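Local atomic coordinates of peptidylprolyl Isomerase (Naegleria fowleri, PDB entry 6B4P), a protein that probably catalyses the cis-trans isomerisation of peptide bonds preceding proline, acting as an FKBP-type isomerase. Residues Gln20-Lys25 with Ser98-Gly103; Lys54-Ser59 with Gly109-Asn114. One frame throughout, in Å; residues are numbered along the deposited sequence. Where two conformers were deposited one is given.

Contact 1: residues Gln20-Lys25 with Ser98-Gly103; sequences QRLKKK and SDYAYG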
ATOM      1  N   GLN A  20      11.712  -8.247  -6.797  1.00 28.27           N
ATOM      2  CA  GLN A  20      10.413  -8.876  -7.029  1.00 29.04           C
ATOM      3  C   GLN A  20       9.695  -9.272  -5.744  1.00 30.38           C
ATOM      4  O   GLN A  20       8.623  -9.889  -5.811  1.00 31.95           O
ATOM      5  CB  GLN A  20      10.532 -10.103  -7.940  1.00 34.75           C
ATOM      6  CG  GLN A  20      11.170  -9.810  -9.287  1.00 45.77           C
ATOM      7  CD  GLN A  20      10.991 -10.947 -10.259  1.00 58.02           C
ATOM      8  OE1 GLN A  20      10.572 -10.744 -11.397  1.00 72.77           O
ATOM      9  NE2 GLN A  20      11.306 -12.161  -9.817  1.00 62.84           N
ATOM     10  N   ARG A  21      10.229  -8.907  -4.579  1.00 22.64           N
ATOM     11  CA  ARG A  21       9.618  -9.333  -3.325  0.68 18.42           C
ATOM     12  C   ARG A  21       8.472  -8.425  -2.894  1.00 20.02           C
ATOM     13  O   ARG A  21       7.575  -8.875  -2.175  1.00 19.92           O
ATOM     14  CB  ARG A  21      10.685  -9.418  -2.236  0.68 19.70           C
ATOM     15  CG  ARG A  21      11.661 -10.566  -2.478  0.68 23.94           C
ATOM     16  CD  ARG A  21      12.858 -10.537  -1.544  0.68 27.15           C
ATOM     17  NE  ARG A  21      12.466 -10.539  -0.139  0.68 24.66           N
ATOM     18  CZ  ARG A  21      12.643  -9.512   0.686  0.68 25.66           C
ATOM     19  NH1 ARG A  21      12.256  -9.601   1.951  0.68 21.60           N
ATOM     20  NH2 ARG A  21      13.214  -8.396   0.243  0.68 27.11           N
ATOM     21  N   LEU A  22       8.481  -7.159  -3.309  1.00 16.97           N
ATOM     22  CA  LEU A  22       7.325  -6.281  -3.176  1.00 14.86           C
ATOM     23  C   LEU A  22       6.470  -6.497  -4.417  1.00 16.87           C
ATOM     24  O   LEU A  22       6.956  -6.329  -5.539  1.00 18.46           O
ATOM     25  CB  LEU A  22       7.750  -4.814  -3.070  1.00 15.77           C
ATOM     26  CG  LEU A  22       6.650  -3.744  -3.068  1.00 14.93           C
ATOM     27  CD1 LEU A  22       5.892  -3.796  -1.753  1.00 17.46           C
ATOM     28  CD2 LEU A  22       7.242  -2.357  -3.300  1.00 18.63           C
ATOM     29  N   LYS A  23       5.213  -6.891  -4.230  1.00 17.08           N
ATOM     30  CA  LYS A  23       4.426  -7.337  -5.372  1.00 15.83           C
ATOM     31  C   LYS A  23       2.953  -7.087  -5.106  1.00 15.60           C
ATOM     32  O   LYS A  23       2.538  -6.914  -3.957  1.00 14.86           O
ATOM     33  CB  LYS A  23       4.684  -8.816  -5.649  1.00 18.30           C
ATOM     34  CG  LYS A  23       4.399  -9.695  -4.439  1.00 18.25           C
ATOM     35  CD  LYS A  23       4.783 -11.140  -4.667  1.00 21.93           C
ATOM     36  CE  LYS A  23       4.365 -11.950  -3.465  1.00 24.81           C
ATOM     37  NZ  LYS A  23       4.378 -13.407  -3.747  1.00 30.21           N
ATOM     38  N   LYS A  24       2.157  -7.081  -6.177  1.00 14.59           N
ATOM     39  CA  LYS A  24       0.729  -6.828  -6.045  1.00 14.31           C
ATOM     40  C   LYS A  24      -0.083  -7.698  -6.996  1.00 19.03           C
ATOM     41  O   LYS A  24       0.416  -8.210  -8.003  1.00 20.90           O
ATOM     42  CB  LYS A  24       0.386  -5.350  -6.304  1.00 16.38           C
ATOM     43  CG  LYS A  24       0.411  -4.983  -7.780  1.00 16.86           C
ATOM     44  CD  LYS A  24       0.112  -3.488  -8.016  1.00 17.09           C
ATOM     45  CE  LYS A  24       0.109  -3.186  -9.498  1.00 17.67           C
ATOM     46  NZ  LYS A  24      -0.168  -1.728  -9.801  1.00 15.57           N
ATOM     47  N   LYS A  25      -1.354  -7.866  -6.638  1.00 16.33           N
ATOM     48  CA  LYS A  25      -2.386  -8.416  -7.511  1.00 17.80           C
ATOM     49  C   LYS A  25      -3.432  -7.331  -7.712  1.00 19.27           C
ATOM     50  O   LYS A  25      -3.867  -6.712  -6.736  1.00 21.00           O
ATOM     51  CB  LYS A  25      -3.033  -9.662  -6.903  1.00 20.14           C
ATOM     52  CG  LYS A  25      -2.112 -10.876  -6.815  1.00 26.41           C
ATOM     53  CD  LYS A  25      -2.592 -11.878  -5.772  1.00 33.91           C
ATOM     54  CE  LYS A  25      -4.042 -12.271  -5.968  1.00 46.94           C
ATOM     55  NZ  LYS A  25      -4.482 -13.209  -4.890  1.00 57.15           N
ATOM     56  N   SER A  98       9.043  -7.032   5.289  1.00 19.20           N
ATOM     57  CA  SER A  98       9.400  -6.150   6.391  1.00 17.33           C
ATOM     58  C   SER A  98      10.441  -5.117   5.975  1.00 19.16           C
ATOM     59  O   SER A  98      10.395  -3.971   6.447  1.00 17.62           O
ATOM     60  CB  SER A  98       9.896  -6.971   7.587  1.00 21.17           C
ATOM     61  OG  SER A  98      11.087  -7.670   7.277  1.00 23.91           O
ATOM     62  N   ASP A  99      11.347  -5.475   5.064  1.00 20.81           N
ATOM     63  CA  ASP A  99      12.329  -4.485   4.641  1.00 20.74           C
ATOM     64  C   ASP A  99      11.737  -3.431   3.710  1.00 19.57           C
ATOM     65  O   ASP A  99      12.462  -2.497   3.332  1.00 24.94           O
ATOM     66  CB  ASP A  99      13.552  -5.158   3.997  1.00 25.16           C
ATOM     67  CG  ASP A  99      13.202  -6.092   2.853  1.00 28.83           C
ATOM     68  OD1 ASP A  99      12.141  -6.736   2.886  1.00 29.88           O
ATOM     69  OD2 ASP A  99      14.024  -6.207   1.917  1.00 38.99           O
ATOM     70  N   TYR A 100      10.463  -3.556   3.336  1.00 15.41           N
ATOM     71  CA  TYR A 100       9.728  -2.496   2.658  1.00 14.83           C
ATOM     72  C   TYR A 100       8.694  -1.870   3.581  1.00 15.04           C
ATOM     73  O   TYR A 100       7.881  -1.055   3.131  1.00 15.23           O
ATOM     74  CB  TYR A 100       9.050  -3.022   1.381  1.00 14.83           C
ATOM     75  CG  TYR A 100      10.014  -3.416   0.285  1.00 15.68           C
ATOM     76  CD1 TYR A 100      10.323  -2.539  -0.746  1.00 18.74           C
ATOM     77  CD2 TYR A 100      10.630  -4.663   0.291  1.00 15.19           C
ATOM     78  CE1 TYR A 100      11.215  -2.900  -1.747  1.00 22.60           C
ATOM     79  CE2 TYR A 100      11.508  -5.027  -0.701  1.00 21.46           C
ATOM     80  CZ  TYR A 100      11.803  -4.141  -1.714  1.00 22.67           C
ATOM     81  OH  TYR A 100      12.687  -4.516  -2.698  1.00 27.61           O
ATOM     82  N   ALA A 101       8.684  -2.263   4.857  1.00 14.69           N
ATOM     83  CA  ALA A 101       7.699  -1.758   5.805  1.00 14.51           C
ATOM     84  C   ALA A 101       8.428  -1.221   7.034  1.00 14.74           C
ATOM     85  O   ALA A 101       9.197  -0.263   6.920  1.00 18.09           O
ATOM     86  CB  ALA A 101       6.686  -2.849   6.171  1.00 16.48           C
ATOM     87  N   TYR A 102       8.227  -1.831   8.202  1.00 14.36           N
ATOM     88  CA  TYR A 102       8.822  -1.318   9.429  1.00 15.38           C
ATOM     89  C   TYR A 102      10.059  -2.090   9.859  1.00 18.39           C
ATOM     90  O   TYR A 102      10.595  -1.824  10.939  1.00 17.85           O
ATOM     91  CB  TYR A 102       7.779  -1.289  10.548  1.00 15.37           C
ATOM     92  CG  TYR A 102       6.632  -0.359  10.218  1.00 13.47           C
ATOM     93  CD1 TYR A 102       5.399  -0.860   9.795  1.00 16.30           C
ATOM     94  CD2 TYR A 102       6.786   1.020  10.287  1.00 14.46           C
ATOM     95  CE1 TYR A 102       4.351  -0.011   9.473  1.00 17.09           C
ATOM     96  CE2 TYR A 102       5.738   1.876   9.972  1.00 15.73           C
ATOM     97  CZ  TYR A 102       4.526   1.357   9.560  1.00 15.64           C
ATOM     98  OH  TYR A 102       3.491   2.198   9.235  1.00 17.48           O
ATOM     99  N   GLY A 103      10.550  -3.007   9.029  1.00 18.81           N
ATOM    100  CA  GLY A 103      11.816  -3.649   9.336  1.00 18.58           C
ATOM    101  C   GLY A 103      11.742  -4.441  10.622  1.00 20.68           C
ATOM    102  O   GLY A 103      10.761  -5.143  10.891  1.00 18.43           O
TER

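Contact 2: residues Lys54-Ser59 with Gly109-Asn114; sequences KKFDSS and GLIPAN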
ATOM      1  N   LYS A  54      -4.793 -11.727   9.839  1.00 23.61           N
ATOM      2  CA  LYS A  54      -5.328 -10.927  10.935  1.00 26.47           C
ATOM      3  C   LYS A  54      -5.251  -9.450  10.586  1.00 21.05           C
ATOM      4  O   LYS A  54      -4.159  -8.908  10.374  1.00 20.35           O
ATOM      5  CB  LYS A  54      -4.558 -11.197  12.222  1.00 29.68           C
ATOM      6  N   LYS A  55      -6.403  -8.791  10.562  1.00 21.79           N
ATOM      7  CA  LYS A  55      -6.443  -7.364  10.265  1.00 17.33           C
ATOM      8  C   LYS A  55      -5.877  -6.564  11.427  1.00 21.46           C
ATOM      9  O   LYS A  55      -6.234  -6.800  12.586  1.00 28.29           O
ATOM     10  CB  LYS A  55      -7.883  -6.935   9.979  1.00 22.26           C
ATOM     11  CG  LYS A  55      -8.065  -5.433   9.817  1.00 27.36           C
ATOM     12  CD  LYS A  55      -9.468  -5.058   9.334  1.00 31.78           C
ATOM     13  CE  LYS A  55     -10.501  -5.245  10.424  1.00 41.39           C
ATOM     14  NZ  LYS A  55     -11.818  -4.665  10.020  1.00 49.52           N
ATOM     15  N   PHE A  56      -4.994  -5.606  11.124  1.00 16.81           N
ATOM     16  CA  PHE A  56      -4.525  -4.704  12.162  1.00 19.26           C
ATOM     17  C   PHE A  56      -4.996  -3.267  11.993  1.00 18.98           C
ATOM     18  O   PHE A  56      -4.964  -2.519  12.970  1.00 22.29           O
ATOM     19  CB  PHE A  56      -2.987  -4.737  12.274  1.00 19.67           C
ATOM     20  CG  PHE A  56      -2.254  -4.328  11.027  1.00 17.25           C
ATOM     21  CD1 PHE A  56      -1.968  -2.991  10.777  1.00 17.95           C
ATOM     22  CD2 PHE A  56      -1.819  -5.286  10.119  1.00 17.83           C
ATOM     23  CE1 PHE A  56      -1.281  -2.622   9.641  1.00 15.71           C
ATOM     24  CE2 PHE A  56      -1.122  -4.923   8.976  1.00 17.34           C
ATOM     25  CZ  PHE A  56      -0.867  -3.589   8.725  1.00 16.07           C
ATOM     26  N   ASP A  57      -5.477  -2.874  10.811  1.00 20.59           N
ATOM     27  CA  ASP A  57      -5.835  -1.479  10.584  1.00 19.29           C
ATOM     28  C   ASP A  57      -6.617  -1.375   9.284  1.00 19.51           C
ATOM     29  O   ASP A  57      -6.362  -2.130   8.343  1.00 19.47           O
ATOM     30  CB  ASP A  57      -4.574  -0.604  10.524  1.00 23.67           C
ATOM     31  CG  ASP A  57      -4.878   0.866  10.337  1.00 26.15           C
ATOM     32  OD1 ASP A  57      -5.973   1.319  10.727  1.00 29.26           O
ATOM     33  OD2 ASP A  57      -3.996   1.566   9.797  1.00 27.48           O
ATOM     34  N   SER A  58      -7.573  -0.442   9.240  1.00 17.10           N
ATOM     35  CA  SER A  58      -8.257  -0.146   7.986  1.00 16.70           C
ATOM     36  C   SER A  58      -8.838   1.255   8.030  1.00 19.30           C
ATOM     37  O   SER A  58      -9.507   1.626   9.001  1.00 23.17           O
ATOM     38  CB  SER A  58      -9.371  -1.158   7.707  1.00 22.93           C
ATOM     39  OG  SER A  58     -10.063  -0.824   6.514  1.00 23.55           O
ATOM     40  N   SER A  59      -8.600   2.020   6.969  1.00 15.58           N
ATOM     41  CA  SER A  59      -9.230   3.328   6.852  1.00 15.69           C
ATOM     42  C   SER A  59     -10.720   3.206   6.606  1.00 21.62           C
ATOM     43  O   SER A  59     -11.452   4.167   6.852  1.00 21.72           O
ATOM     44  CB  SER A  59      -8.587   4.122   5.723  1.00 18.39           C
ATOM     45  OG  SER A  59      -8.740   3.441   4.494  1.00 16.93           O
ATOM     46  N   GLY A 109       0.893  -2.245  19.795  1.00 30.85           N
ATOM     47  CA  GLY A 109      -0.541  -2.293  19.614  1.00 35.42           C
ATOM     48  C   GLY A 109      -1.008  -2.408  18.179  1.00 35.16           C
ATOM     49  O   GLY A 109      -2.222  -2.404  17.940  1.00 41.80           O
ATOM     50  N   LEU A 110      -0.097  -2.514  17.218  1.00 25.61           N
ATOM     51  CA  LEU A 110      -0.493  -2.537  15.815  1.00 29.31           C
ATOM     52  C   LEU A 110       0.218  -3.654  15.058  1.00 27.48           C
ATOM     53  O   LEU A 110      -0.428  -4.522  14.460  1.00 27.99           O
ATOM     54  CB  LEU A 110      -0.203  -1.180  15.169  1.00 29.95           C
ATOM     55  CG  LEU A 110      -0.893  -0.883  13.838  1.00 36.19           C
ATOM     56  CD1 LEU A 110      -2.393  -0.726  14.048  1.00 33.98           C
ATOM     57  CD2 LEU A 110      -0.299   0.357  13.183  1.00 38.61           C
ATOM     58  N   ILE A 111       1.545  -3.655  15.100  1.00 18.79           N
ATOM     59  CA  ILE A 111       2.360  -4.513  14.247  1.00 21.16           C
ATOM     60  C   ILE A 111       3.489  -5.130  15.061  1.00 19.83           C
ATOM     61  O   ILE A 111       4.286  -4.400  15.669  1.00 19.72           O
ATOM     62  CB  ILE A 111       2.923  -3.713  13.064  1.00 19.78           C
ATOM     63  CG1 ILE A 111       1.796  -3.325  12.111  1.00 27.04           C
ATOM     64  CG2 ILE A 111       4.009  -4.494  12.327  1.00 28.76           C
ATOM     65  CD1 ILE A 111       2.205  -2.280  11.109  1.00 28.44           C
ATOM     66  N   PRO A 112       3.596  -6.456  15.101  1.00 19.68           N
ATOM     67  CA  PRO A 112       4.727  -7.093  15.777  1.00 20.41           C
ATOM     68  C   PRO A 112       6.034  -6.858  15.038  1.00 18.70           C
ATOM     69  O   PRO A 112       6.070  -6.582  13.836  1.00 20.41           O
ATOM     70  CB  PRO A 112       4.360  -8.583  15.764  1.00 25.16           C
ATOM     71  CG  PRO A 112       2.964  -8.663  15.233  1.00 23.97           C
ATOM     72  CD  PRO A 112       2.708  -7.427  14.450  1.00 21.25           C
ATOM     73  N   ALA A 113       7.129  -7.009  15.781  1.00 19.13           N
ATOM     74  CA  ALA A 113       8.449  -6.833  15.194  1.00 20.02           C
ATOM     75  C   ALA A 113       8.655  -7.761  14.001  1.00 21.51           C
ATOM     76  O   ALA A 113       8.249  -8.927  14.019  1.00 21.97           O
ATOM     77  CB  ALA A 113       9.531  -7.079  16.247  1.00 22.75           C
ATOM     78  N   ASN A 114       9.274  -7.220  12.950  1.00 20.44           N
ATOM     79  CA  ASN A 114       9.718  -7.994  11.785  1.00 16.05           C
ATOM     80  C   ASN A 114       8.546  -8.619  11.017  1.00 16.83           C
ATOM     81  O   ASN A 114       8.554  -9.805  10.681  1.00 21.63           O
ATOM     82  CB  ASN A 114      10.739  -9.056  12.200  1.00 23.59           C
ATOM     83  CG  ASN A 114      11.472  -9.634  11.026  1.00 31.07           C
ATOM     84  OD1 ASN A 114      11.534  -9.021   9.957  1.00 32.90           O
ATOM     85  ND2 ASN A 114      12.024 -10.827  11.203  1.00 30.80           N
TER

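Contact 1: residues Gln20-Lys25 with Ser98-Gly103
Leu22 lies on the ring of Tyr100, and this is the tight half of the contact. Its CB sits almost exactly above the ring centre, 4.1 Å from the Tyr100 centroid and 7° off the ring normal, a CH-pi contact over the face. With CG anti to the backbone N (chi1 174°), the rest of Leu22 runs on past the ring, and CD2 keeps to that side, just beyond the CD1 rim, 4.0 Å from Tyr100 CD1. Both residues are buried: Leu81 of helix 77-84 touches both, and Ile96 of strand 91-96 packs on Leu22. Arg77 makes a cation-pi contact with the Tyr100 ring.

The outer half is polar and open to solvent. Arg21 reaches along the edge of the same ring, where its NH2 stands 3.9 Å from Tyr100 CE2, and a bend at chi3 (56°) swings the guanidinium round to Asp99. The grip is end-on, one nitrogen to each oxygen. NH2 of Arg21 meets the syn lone pair of Asp99 OD2 at 2.9 Å, close to the guanidinium plane and nearly straight. The partner bond, Arg21 NH1 to Asp99 OD1 at 3.0 Å, is more bent, because the two flat groups are twisted against each other and OD1 is approached from outside the carboxylate plane. Both residues are exposed, and Arg21 was modelled in two conformers, so the bridge may not hold all the time.

Behind Asp99, Ser98 O accepts from Ala101 N and Gly103 N on opposite faces of its plane, so the chain from Ser98 to Gly103 curls round one carbonyl. What results is a piece of the FKBP fold: the loop between strands 91-96 and 117-126 is held against the turn leading into strand 23-26, in the antiparallel sheet that wraps helix 77-84.

Contact 2: residues Lys54-Ser59 with Gly109-Asn114
The carboxylate of Asp57 is gripped from beyond the contact: Tyr46 OH is hydrogen-bonded to OD2 and Arg62 NH1 forms a salt bridge with OD1, so both oxygens are occupied and the group's rotation is limited. The CB of the same residue rests 4.1 Å from Leu110 CD1.

Phe56 does most of the packing. Its CG takes the position between the backbone N and the carbonyl carbon (chi1 60°), which stands the ring up against the loop 109-114. Ile111 lies over one face of that ring. Its CG1 is 4.1 Å from the Phe56 centroid, displaced toward the rim, a CH-pi contact, and the chain runs on across that face, where CD1 reaches Phe56 CE1 at 3.8 Å. Leu110 comes in obliquely on the CD1 side, its CG 3.9 Å from Phe56 CD1. The same leucine also leans on the backbone, with CD1 at 3.3 Å from Phe56 O, and its own carbonyl approaches Phe56 in turn, Leu110 O lying 3.4 Å from Phe56 CB. The segments exchange no hydrogen bonds; they meet by apolar packing and close carbonyl-to-carbon contacts.

A classic beta bulge sets the strand side: Phe56 and Asp57 both face Gly48, which lets two consecutive side chains turn toward the loop. In FKBPs the counterparts of Tyr46, Phe56, Asp57 and Ile111 line the hydrophobic pocket that receives proline, and this site is probably the same. The contact thus sits at the sheet's rim, between the short strand 55-58, paired with strand 41-50 just before helix 59-62, and the loop leading into strand 117-126, whose Leu117 touches both Phe56 and Ile111.

Overall arrangement
The centres of contacts 1 and 2 lie about 15 Å apart, and their segments alternate along the chain. Segments 98-103 and 109-114 belong to one long loop, which contact 1 ties to the turn before strand 23-26 and contact 2 to strand 55-58. The two meet directly: Tyr102 CE1 packs 3.5 Å from Ile111 CD1, and Ser98 OG and Asn114 OD1, 3.0 Å apart, probably share a hydrogen bond that holds the loop's two limbs together. By analogy with other FKBPs, Tyr102 and Ile111 would face the proline pocket, so contact 2 probably forms part of its wall, while contact 1 joins the start of the same loop to the N-terminal part of the chain.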